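Local coordinates for SPCC18.06c protein (Schizosaccharomyces pombe, PDB 2P51) that removes poly(A) tails from mRNA as the metal-dependent 3'-exoribonuclease subunit of the CCR4-NOT complex, releasing 5'-AMP, at residues H72-R77 against P186-E191; T163-H168 against Y204-I209; N109-L114 against G141-D146. One frame throughout, in Å; residues are numbered along the deposited sequence. Where two conformers were deposited one is given.

Contact 1 of 3, residues H72-R77 against P186-E191; sequences HYQTLR and PAEYEE
Y73 reaches out from helix 69-82 and presses its ring against the turn that leads into helix 189-199. CG lies anti to the backbone N (chi1 179°), which carries the ring toward 186-191. This is the tight part of the contact. Y189 CA sits over one face of the ring, 4.0 Å from the Y73 centroid, a CH-pi contact displaced toward the rim; R77 CB lies over the opposite face. The Y189 ring turns its own edge toward the same Y73 ring in an offset edge-to-face pair, the planes 67° apart and Y73 CD1 3.8 Å from Y189 CD1. At the far end, Y73 OH donates to P186 O over 2.6 Å, with the carbonyl oxygen near the ring plane. The phenol is therefore held at its hydroxyl and covered on both faces, which should leave its ring little freedom to turn.

The other side is thinner and more open to solvent. Q74 bends at chi2 so that its amide comes up to the turn, and NE2 gives A187 O a nearly straight hydrogen bond of 2.7 Å, in the amide plane. The other end of that amide is used as well: R77 NH1 donates to Q74 OE1 at 3.0 Å, within the guanidinium plane. This bond helps set the extended R77 chain so that its guanidinium lies flat over A187 CA, which is 3.7 Å from R77 CZ. E188, at the N-cap position, has its carboxylate salt-bridged to K66.

The contact joins two helices on the surface of the nuclease domain, near the ordered C-terminal end: Y189 also touches L269 and L272, F192 of helix 189-199 meets the Y73 ring, and L76 packs on Y171 and A174 of helix 170-181.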
loop_
_atom_site.group_PDB
_atom_site.type_symbol
_atom_site.label_atom_id
_atom_site.label_comp_id
_atom_site.label_asym_id
_atom_site.label_seq_id
_atom_site.Cartn_x
_atom_site.Cartn_y
_atom_site.Cartn_z
ATOM N N HIS A 72 11.148 -11.535 10.804
ATOM C CA HIS A 72 10.648 -10.683 9.745
ATOM C C HIS A 72 9.962 -9.440 10.323
ATOM O O HIS A 72 10.157 -8.325 9.819
ATOM C CB HIS A 72 9.592 -11.385 8.888
ATOM C CG HIS A 72 9.999 -12.700 8.325
ATOM N ND1 HIS A 72 9.103 -13.633 7.813
ATOM C CD2 HIS A 72 11.228 -13.259 8.178
ATOM C CE1 HIS A 72 9.763 -14.707 7.379
ATOM N NE2 HIS A 72 11.057 -14.496 7.599
ATOM N N TYR A 73 9.153 -9.655 11.366
ATOM C CA TYR A 73 8.468 -8.541 11.990
ATOM C C TYR A 73 9.465 -7.593 12.645
ATOM O O TYR A 73 9.374 -6.346 12.508
ATOM C CB TYR A 73 7.401 -8.961 13.019
ATOM C CG TYR A 73 6.785 -7.694 13.604
ATOM C CD1 TYR A 73 5.992 -6.859 12.816
ATOM C CD2 TYR A 73 6.988 -7.328 14.929
ATOM C CE1 TYR A 73 5.398 -5.699 13.279
ATOM C CE2 TYR A 73 6.407 -6.153 15.419
ATOM C CZ TYR A 73 5.623 -5.335 14.608
ATOM O OH TYR A 73 5.056 -4.180 15.104
ATOM N N GLN A 74 10.471 -8.092 13.382
ATOM C CA GLN A 74 11.428 -7.183 14.018
ATOM C C GLN A 74 12.265 -6.437 12.991
ATOM O O GLN A 74 12.675 -5.298 13.272
ATOM C CB GLN A 74 12.317 -7.973 14.973
ATOM C CG GLN A 74 11.609 -8.628 16.161
ATOM C CD GLN A 74 10.686 -7.657 16.887
ATOM O OE1 GLN A 74 10.985 -6.473 17.029
ATOM N NE2 GLN A 74 9.538 -8.114 17.366
ATOM N N THR A 75 12.530 -7.004 11.815
ATOM C CA THR A 75 13.189 -6.269 10.737
ATOM C C THR A 75 12.323 -5.121 10.234
ATOM O O THR A 75 12.753 -3.967 10.091
ATOM C CB THR A 75 13.526 -7.174 9.532
ATOM O OG1 THR A 75 14.537 -8.100 9.966
ATOM C CG2 THR A 75 14.173 -6.403 8.409
ATOM N N LEU A 76 11.061 -5.459 9.963
ATOM C CA LEU A 76 10.105 -4.459 9.506
ATOM C C LEU A 76 10.020 -3.298 10.505
ATOM O O LEU A 76 10.077 -2.127 10.162
ATOM C CB LEU A 76 8.776 -5.190 9.305
ATOM C CG LEU A 76 7.484 -4.527 8.907
ATOM C CD1 LEU A 76 6.541 -5.605 8.356
ATOM C CD2 LEU A 76 6.811 -3.767 10.040
ATOM N N ARG A 77 9.809 -3.639 11.778
ATOM C CA ARG A 77 9.597 -2.628 12.811
ATOM C C ARG A 77 10.774 -1.680 12.881
ATOM O O ARG A 77 10.660 -0.461 12.960
ATOM C CB ARG A 77 9.392 -3.395 14.125
ATOM C CG ARG A 77 9.189 -2.587 15.389
ATOM C CD ARG A 77 9.324 -3.525 16.606
ATOM N NE ARG A 77 9.568 -2.710 17.777
ATOM C CZ ARG A 77 10.286 -3.002 18.841
ATOM N NH1 ARG A 77 10.899 -4.184 18.918
ATOM N NH2 ARG A 77 10.359 -2.095 19.800
ATOM N N PRO A 186 4.083 -1.358 17.439
ATOM C CA PRO A 186 4.127 -2.316 18.586
ATOM C C PRO A 186 5.356 -3.220 18.545
ATOM O O PRO A 186 5.946 -3.575 17.506
ATOM C CB PRO A 186 2.814 -3.084 18.401
ATOM C CG PRO A 186 1.926 -2.128 17.654
ATOM C CD PRO A 186 2.830 -1.419 16.667
ATOM N N ALA A 187 5.851 -3.661 19.708
ATOM C CA ALA A 187 7.067 -4.472 19.833
ATOM C C ALA A 187 6.896 -5.891 19.303
ATOM O O ALA A 187 7.852 -6.522 18.827
ATOM C CB ALA A 187 7.503 -4.548 21.288
ATOM N N GLU A 188 5.684 -6.424 19.392
ATOM C CA GLU A 188 5.387 -7.794 18.980
ATOM C C GLU A 188 4.306 -7.826 17.904
ATOM O O GLU A 188 3.414 -6.966 17.918
ATOM C CB GLU A 188 4.959 -8.626 20.174
ATOM C CG GLU A 188 6.039 -8.771 21.247
ATOM C CD GLU A 188 6.819 -10.055 21.011
ATOM O OE1 GLU A 188 7.934 -9.982 20.446
ATOM O OE2 GLU A 188 6.278 -11.125 21.375
ATOM N N TYR A 189 4.416 -8.808 17.005
ATOM C CA TYR A 189 3.514 -8.889 15.862
ATOM C C TYR A 189 2.069 -9.028 16.324
ATOM O O TYR A 189 1.185 -8.448 15.713
ATOM C CB TYR A 189 3.830 -10.053 14.901
ATOM C CG TYR A 189 2.880 -10.106 13.708
ATOM C CD1 TYR A 189 2.921 -9.139 12.714
ATOM C CD2 TYR A 189 1.916 -11.103 13.556
ATOM C CE1 TYR A 189 2.051 -9.181 11.625
ATOM C CE2 TYR A 189 1.033 -11.173 12.483
ATOM C CZ TYR A 189 1.109 -10.195 11.508
ATOM O OH TYR A 189 0.238 -10.236 10.426
ATOM N N GLU A 190 1.844 -9.825 17.372
ATOM C CA GLU A 190 0.468 -10.046 17.839
ATOM C C GLU A 190 -0.251 -8.717 18.084
ATOM O O GLU A 190 -1.418 -8.588 17.692
ATOM C CB GLU A 190 0.473 -10.891 19.123
ATOM C CG GLU A 190 1.113 -12.248 19.016
ATOM C CD GLU A 190 2.631 -12.240 18.932
ATOM O OE1 GLU A 190 3.340 -11.318 19.413
ATOM O OE2 GLU A 190 3.177 -13.185 18.307
ATOM N N GLU A 191 0.421 -7.755 18.686
ATOM C CA GLU A 191 -0.149 -6.446 18.965
ATOM C C GLU A 191 -0.320 -5.627 17.684
ATOM O O GLU A 191 -1.304 -4.913 17.492
ATOM C CB GLU A 191 0.687 -5.607 19.950
ATOM C CG GLU A 191 0.009 -4.335 20.439
ATOM C CD GLU A 191 0.748 -3.512 21.477
ATOM O OE1 GLU A 191 1.668 -3.996 22.182
ATOM O OE2 GLU A 191 0.440 -2.297 21.645
#

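Contact 2 of 3, residues T163-H168 against Y204-I209; sequences TWITFH and YDIKYI
Both F167 and K207 carry CG anti to the backbone N (chi1 -179° and -178°), and K207 then bends at chi2, which lays its aliphatic chain across the phenylalanine ring. K207 CB stands over the centre of that ring, 4.1 Å from the F167 centroid, in a CH-pi contact, while K207 CD runs on to F167 CZ. I206 CG2 comes to the same ring at its edge, 3.7 Å from F167 CD1.

D205 also has CG anti to its N, and this swings the carboxylate back over the start of helix 206-213 as an N-cap. Its OD1 is gripped by two amides from opposite faces of the carboxylate plane: H168 N at 2.8 Å on the syn side and K207 N, also at 2.8 Å, on the anti side. One oxygen thus caps the helix and pins the chain leaving strand 163-166, while OD2 accepts from S169 OG and Y270 N.

The backbones pair as parallel strands: Y204 N donates to W164 O and T166 N to Y204 O (2.9 Å). A bond from I206 N to T166 O carries the pairing on into the first residue of the helix. A water sits 2.9 Å from T166 OG1. On the face that carries I165 and Y204, I165 CD1 and T163 CG2 meet the edge of the Y204 ring, and I165 CG2 touches I206 CD1 at 3.7 Å.

Strand 203-205 is one of the two outermost strands of the mixed sheet, and 163-166 separates it from strand 47-53, which carries the metal ligands D51 and E53. I165 and I206 pack on F249 of helix 238-257, whereas T166 faces F173 of helix 170-181.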
loop_
_atom_site.group_PDB
_atom_site.type_symbol
_atom_site.label_atom_id
_atom_site.label_comp_id
_atom_site.label_asym_id
_atom_site.label_seq_id
_atom_site.Cartn_x
_atom_site.Cartn_y
_atom_site.Cartn_z
ATOM N N THR A 163 -13.120 -2.916 1.614
ATOM C CA THR A 163 -12.154 -4.019 1.540
ATOM C C THR A 163 -10.788 -3.460 1.114
ATOM O O THR A 163 -10.793 -2.753 0.118
ATOM C CB THR A 163 -12.615 -5.087 0.532
ATOM O OG1 THR A 163 -13.931 -5.598 0.905
ATOM C CG2 THR A 163 -11.649 -6.270 0.532
ATOM N N TRP A 164 -9.730 -3.783 1.825
ATOM C CA TRP A 164 -8.393 -3.363 1.393
ATOM C C TRP A 164 -7.659 -4.516 0.722
ATOM O O TRP A 164 -7.694 -5.659 1.217
ATOM C CB TRP A 164 -7.561 -2.881 2.594
ATOM C CG TRP A 164 -7.987 -1.505 3.037
ATOM C CD1 TRP A 164 -9.157 -1.177 3.683
ATOM C CD2 TRP A 164 -7.251 -0.283 2.855
ATOM N NE1 TRP A 164 -9.176 0.193 3.909
ATOM C CE2 TRP A 164 -8.022 0.769 3.414
ATOM C CE3 TRP A 164 -5.997 0.045 2.266
ATOM C CZ2 TRP A 164 -7.596 2.111 3.410
ATOM C CZ3 TRP A 164 -5.608 1.371 2.275
ATOM C CH2 TRP A 164 -6.384 2.404 2.833
ATOM N N ILE A 165 -7.029 -4.244 -0.407
ATOM C CA ILE A 165 -6.295 -5.231 -1.210
ATOM C C ILE A 165 -4.843 -4.830 -1.266
ATOM O O ILE A 165 -4.544 -3.672 -1.550
ATOM C CB ILE A 165 -6.860 -5.306 -2.634
ATOM C CG1 ILE A 165 -8.361 -5.473 -2.661
ATOM C CG2 ILE A 165 -6.125 -6.417 -3.423
ATOM C CD1 ILE A 165 -8.834 -6.734 -1.935
ATOM N N THR A 166 -3.936 -5.790 -0.979
ATOM C CA THR A 166 -2.508 -5.460 -0.896
ATOM C C THR A 166 -1.728 -6.588 -1.534
ATOM O O THR A 166 -2.306 -7.585 -1.974
ATOM C CB THR A 166 -2.078 -5.268 0.575
ATOM O OG1 THR A 166 -2.340 -6.510 1.257
ATOM C CG2 THR A 166 -2.880 -4.129 1.258
ATOM N N PHE A 167 -0.394 -6.408 -1.578
ATOM C CA PHE A 167 0.461 -7.488 -2.093
ATOM C C PHE A 167 1.736 -7.494 -1.247
ATOM O O PHE A 167 2.480 -6.475 -1.258
ATOM C CB PHE A 167 0.769 -7.271 -3.582
ATOM C CG PHE A 167 1.642 -8.378 -4.170
ATOM C CD1 PHE A 167 1.045 -9.469 -4.771
ATOM C CD2 PHE A 167 3.049 -8.285 -4.127
ATOM C CE1 PHE A 167 1.789 -10.516 -5.316
ATOM C CE2 PHE A 167 3.804 -9.342 -4.602
ATOM C CZ PHE A 167 3.173 -10.432 -5.185
ATOM N N HIS A 168 2.027 -8.594 -0.559
ATOM C CA HIS A 168 3.249 -8.750 0.254
ATOM C C HIS A 168 3.360 -7.553 1.190
ATOM O O HIS A 168 4.277 -6.711 1.139
ATOM C CB HIS A 168 4.466 -8.890 -0.658
ATOM C CG HIS A 168 5.639 -9.579 -0.035
ATOM N ND1 HIS A 168 5.909 -9.572 1.319
ATOM C CD2 HIS A 168 6.636 -10.313 -0.607
ATOM C CE1 HIS A 168 7.016 -10.273 1.546
ATOM N NE2 HIS A 168 7.484 -10.732 0.375
ATOM N N TYR A 204 -7.225 -8.306 2.175
ATOM C CA TYR A 204 -6.629 -9.485 1.521
ATOM C C TYR A 204 -5.211 -9.139 1.062
ATOM O O TYR A 204 -5.028 -8.000 0.563
ATOM C CB TYR A 204 -7.434 -9.961 0.308
ATOM C CG TYR A 204 -8.837 -10.427 0.641
ATOM C CD1 TYR A 204 -9.058 -11.678 1.212
ATOM C CD2 TYR A 204 -9.918 -9.618 0.372
ATOM C CE1 TYR A 204 -10.333 -12.113 1.519
ATOM C CE2 TYR A 204 -11.190 -10.049 0.676
ATOM C CZ TYR A 204 -11.399 -11.283 1.244
ATOM O OH TYR A 204 -12.703 -11.680 1.537
ATOM N N ASP A 205 -4.312 -10.082 1.243
ATOM C CA ASP A 205 -2.943 -9.944 0.744
ATOM C C ASP A 205 -2.810 -10.899 -0.436
ATOM O O ASP A 205 -2.799 -12.121 -0.221
ATOM C CB ASP A 205 -1.932 -10.229 1.854
ATOM C CG ASP A 205 -0.495 -10.039 1.404
ATOM O OD1 ASP A 205 -0.207 -10.138 0.166
ATOM O OD2 ASP A 205 0.391 -9.804 2.255
ATOM N N ILE A 206 -2.703 -10.366 -1.642
ATOM C CA ILE A 206 -2.644 -11.217 -2.849
ATOM C C ILE A 206 -1.423 -12.140 -2.805
ATOM O O ILE A 206 -1.493 -13.218 -3.392
ATOM C CB ILE A 206 -2.613 -10.336 -4.112
ATOM C CG1 ILE A 206 -3.924 -9.570 -4.303
ATOM C CG2 ILE A 206 -2.254 -11.116 -5.383
ATOM C CD1 ILE A 206 -3.817 -8.520 -5.418
ATOM N N LYS A 207 -0.326 -11.712 -2.161
ATOM C CA LYS A 207 0.831 -12.607 -2.063
ATOM C C LYS A 207 0.527 -13.814 -1.184
ATOM O O LYS A 207 0.940 -14.958 -1.463
ATOM C CB LYS A 207 2.050 -11.895 -1.458
ATOM C CG LYS A 207 3.307 -12.786 -1.386
ATOM C CD LYS A 207 4.039 -12.933 -2.690
ATOM C CE LYS A 207 5.235 -13.894 -2.501
ATOM N NZ LYS A 207 5.750 -14.267 -3.854
ATOM N N TYR A 208 -0.185 -13.555 -0.086
ATOM C CA TYR A 208 -0.608 -14.675 0.730
ATOM C C TYR A 208 -1.499 -15.613 -0.095
ATOM O O TYR A 208 -1.370 -16.830 -0.087
ATOM C CB TYR A 208 -1.382 -14.177 1.974
ATOM C CG TYR A 208 -2.002 -15.325 2.758
ATOM C CD1 TYR A 208 -1.203 -16.044 3.658
ATOM C CD2 TYR A 208 -3.353 -15.706 2.623
ATOM C CE1 TYR A 208 -1.760 -17.089 4.372
ATOM C CE2 TYR A 208 -3.895 -16.759 3.340
ATOM C CZ TYR A 208 -3.080 -17.446 4.219
ATOM O OH TYR A 208 -3.574 -18.492 4.953
ATOM N N ILE A 209 -2.475 -15.039 -0.811
ATOM C CA ILE A 209 -3.392 -15.864 -1.600
ATOM C C ILE A 209 -2.625 -16.642 -2.672
ATOM O O ILE A 209 -2.796 -17.879 -2.776
ATOM C CB ILE A 209 -4.499 -14.995 -2.229
ATOM C CG1 ILE A 209 -5.342 -14.263 -1.203
ATOM C CG2 ILE A 209 -5.352 -15.897 -3.140
ATOM C CD1 ILE A 209 -6.356 -13.274 -1.765
HETATM O O HOH W 1 -4.860 -6.514 2.604
#

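Contact 3 of 3, residues N109-L114 against G141-D146; sequences NFTFNL and GIEPAD
F110 turns one edge of its ring to the carbonyl of I142, and the two side chains pass at a slant. I142 O lies near the ring plane, 3.4 Å from F110 CD1. Two carbons come to the same rim from opposite sides of that plane: the I142 branch methyl CG2, 3.7 Å from F110 CE1, and P144 CG, 3.9 Å from F110 CD1. The F110 ring thus rests against both its bridge partner I142 and the proline that opens helix 144-152. It is packed further by F147 from that helix, edge-to-face, and by I85.

I142 itself has CG1 anti to the carbonyl carbon (chi1 -61°), which turns this branch and its CD1 back along N109, both carbons lying close to N109 O. The two branches of T111 part company. Its methyl CG2 occupies the position between N and carbonyl carbon and faces the E143 carboxylate, 3.8 Å from OE2, with the two side chains crossing at a slant. The hydroxyl, anti to the backbone N, turns instead to a water 3.2 Å from T111 OG1, and that water donates to E143 OE2 at 2.6 Å. A solvent-mediated link so joins the two at the outer side.

The backbones are held by a pair of hydrogen bonds. I142 N donates to N109 O over 2.8 Å, and T111 N donates to I142 O. G141, with no side chain there, brings its CA to 3.5 Å from N109 O and against the F110 carbonyl carbon.

This is a single isolated beta bridge: it ties the chain leaving strand 105-109 to the linker between helices 134-140 and 144-152, on the side of the DEDD nuclease fold where strand 105-109 pairs with strands 23-26 and 87-93.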
loop_
_atom_site.group_PDB
_atom_site.type_symbol
_atom_site.label_atom_id
_atom_site.label_comp_id
_atom_site.label_asym_id
_atom_site.label_seq_id
_atom_site.Cartn_x
_atom_site.Cartn_y
_atom_site.Cartn_z
ATOM N N ASN A 109 2.181 11.844 -2.498
ATOM C CA ASN A 109 3.636 12.032 -2.469
ATOM C C ASN A 109 4.083 12.730 -1.192
ATOM O O ASN A 109 3.586 13.852 -0.942
ATOM C CB ASN A 109 4.013 12.868 -3.711
ATOM C CG ASN A 109 3.660 12.104 -4.994
ATOM O OD1 ASN A 109 4.223 11.030 -5.262
ATOM N ND2 ASN A 109 2.714 12.671 -5.738
ATOM N N PHE A 110 4.933 12.102 -0.393
ATOM C CA PHE A 110 5.219 12.583 0.959
ATOM C C PHE A 110 6.561 13.295 1.058
ATOM O O PHE A 110 7.500 13.081 0.280
ATOM C CB PHE A 110 5.198 11.399 1.941
ATOM C CG PHE A 110 3.758 10.922 2.091
ATOM C CD1 PHE A 110 2.903 11.525 3.002
ATOM C CD2 PHE A 110 3.245 9.915 1.295
ATOM C CE1 PHE A 110 1.590 11.104 3.150
ATOM C CE2 PHE A 110 1.949 9.455 1.438
ATOM C CZ PHE A 110 1.107 10.090 2.362
ATOM N N THR A 111 6.638 14.148 2.071
ATOM C CA THR A 111 7.840 14.972 2.302
ATOM C C THR A 111 9.074 14.098 2.525
ATOM O O THR A 111 9.050 13.073 3.219
ATOM C CB THR A 111 7.589 15.888 3.504
ATOM O OG1 THR A 111 8.653 16.850 3.555
ATOM C CG2 THR A 111 7.601 15.085 4.802
ATOM N N PHE A 112 10.212 14.480 1.939
ATOM C CA PHE A 112 11.443 13.680 2.072
ATOM C C PHE A 112 12.589 14.618 1.750
ATOM O O PHE A 112 12.399 15.556 0.935
ATOM C CB PHE A 112 11.366 12.491 1.098
ATOM C CG PHE A 112 12.344 11.416 1.502
ATOM C CD1 PHE A 112 11.960 10.486 2.472
ATOM C CD2 PHE A 112 13.623 11.332 0.941
ATOM C CE1 PHE A 112 12.851 9.494 2.886
ATOM C CE2 PHE A 112 14.488 10.346 1.370
ATOM C CZ PHE A 112 14.112 9.436 2.345
ATOM N N ASN A 113 13.761 14.424 2.342
ATOM C CA ASN A 113 14.886 15.329 2.248
ATOM C C ASN A 113 16.145 14.469 2.067
ATOM O O ASN A 113 16.567 13.784 2.989
ATOM C CB ASN A 113 14.950 16.232 3.471
ATOM C CG ASN A 113 16.038 17.270 3.279
ATOM O OD1 ASN A 113 17.176 16.885 3.023
ATOM N ND2 ASN A 113 15.653 18.548 3.439
ATOM N N LEU A 114 16.725 14.487 0.860
ATOM C CA LEU A 114 17.861 13.624 0.574
ATOM C C LEU A 114 19.094 13.998 1.382
ATOM O O LEU A 114 20.010 13.216 1.598
ATOM C CB LEU A 114 18.240 13.649 -0.931
ATOM C CG LEU A 114 17.198 12.918 -1.819
ATOM C CD1 LEU A 114 17.582 13.072 -3.289
ATOM C CD2 LEU A 114 17.034 11.445 -1.417
ATOM N N GLY A 141 6.026 17.970 -0.686
ATOM C CA GLY A 141 5.534 16.670 -0.258
ATOM C C GLY A 141 4.578 16.796 0.905
ATOM O O GLY A 141 4.654 17.710 1.730
ATOM N N ILE A 142 3.652 15.853 1.018
ATOM C CA ILE A 142 2.692 15.862 2.120
ATOM C C ILE A 142 3.327 15.510 3.450
ATOM O O ILE A 142 4.188 14.649 3.516
ATOM C CB ILE A 142 1.578 14.830 1.823
ATOM C CG1 ILE A 142 0.839 15.196 0.536
ATOM C CG2 ILE A 142 0.648 14.642 3.002
ATOM C CD1 ILE A 142 0.218 13.959 -0.145
ATOM N N GLU A 143 2.868 16.123 4.552
ATOM C CA GLU A 143 3.245 15.616 5.868
ATOM C C GLU A 143 2.396 14.402 6.220
ATOM O O GLU A 143 1.153 14.546 6.167
ATOM C CB GLU A 143 3.019 16.670 6.958
ATOM C CG GLU A 143 4.089 17.757 6.929
ATOM C CD GLU A 143 5.444 17.216 7.369
ATOM O OE1 GLU A 143 5.572 16.126 7.979
ATOM O OE2 GLU A 143 6.424 17.933 7.074
ATOM N N PRO A 144 3.010 13.258 6.536
ATOM C CA PRO A 144 2.195 12.074 6.857
ATOM C C PRO A 144 1.088 12.324 7.848
ATOM O O PRO A 144 0.015 11.731 7.778
ATOM C CB PRO A 144 3.245 11.124 7.494
ATOM C CG PRO A 144 4.449 11.430 6.613
ATOM C CD PRO A 144 4.458 12.944 6.560
ATOM N N ALA A 145 1.335 13.186 8.820
ATOM C CA ALA A 145 0.357 13.472 9.840
ATOM C C ALA A 145 -0.885 14.142 9.291
ATOM O O ALA A 145 -2.022 13.856 9.702
ATOM C CB ALA A 145 1.047 14.357 10.899
ATOM N N ASP A 146 -0.709 15.068 8.351
ATOM C CA ASP A 146 -1.842 15.738 7.692
ATOM C C ASP A 146 -2.670 14.716 6.919
ATOM O O ASP A 146 -3.899 14.710 6.935
ATOM C CB ASP A 146 -1.321 16.835 6.782
ATOM C CG ASP A 146 -0.702 18.014 7.509
ATOM O OD1 ASP A 146 -0.922 18.193 8.741
ATOM O OD2 ASP A 146 0.011 18.786 6.817
HETATM O O HOH W 2 9.001 17.981 6.478
#

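Along the chain, contact 3 is nested within the loop closed by contact 1 and closes before contact 2 opens, helix 144-152 being followed by strand 163-166. Contacts 1 and 2 cross: helix 189-199 of contact 1 runs on into strand 203-205 of contact 2, which interlocks the two, their centres about 19 Å apart. The centre of contact 3 lies about 24 Å from that of contact 1 and about 25 Å from that of contact 2, across the chain's centre. Contact 2, closest of the three to the magnesium ions, lies beside metal-bearing strand 47-53; contact 3 sits toward the other edge of the same sheet, and contact 1 joins surface helices away from the active site.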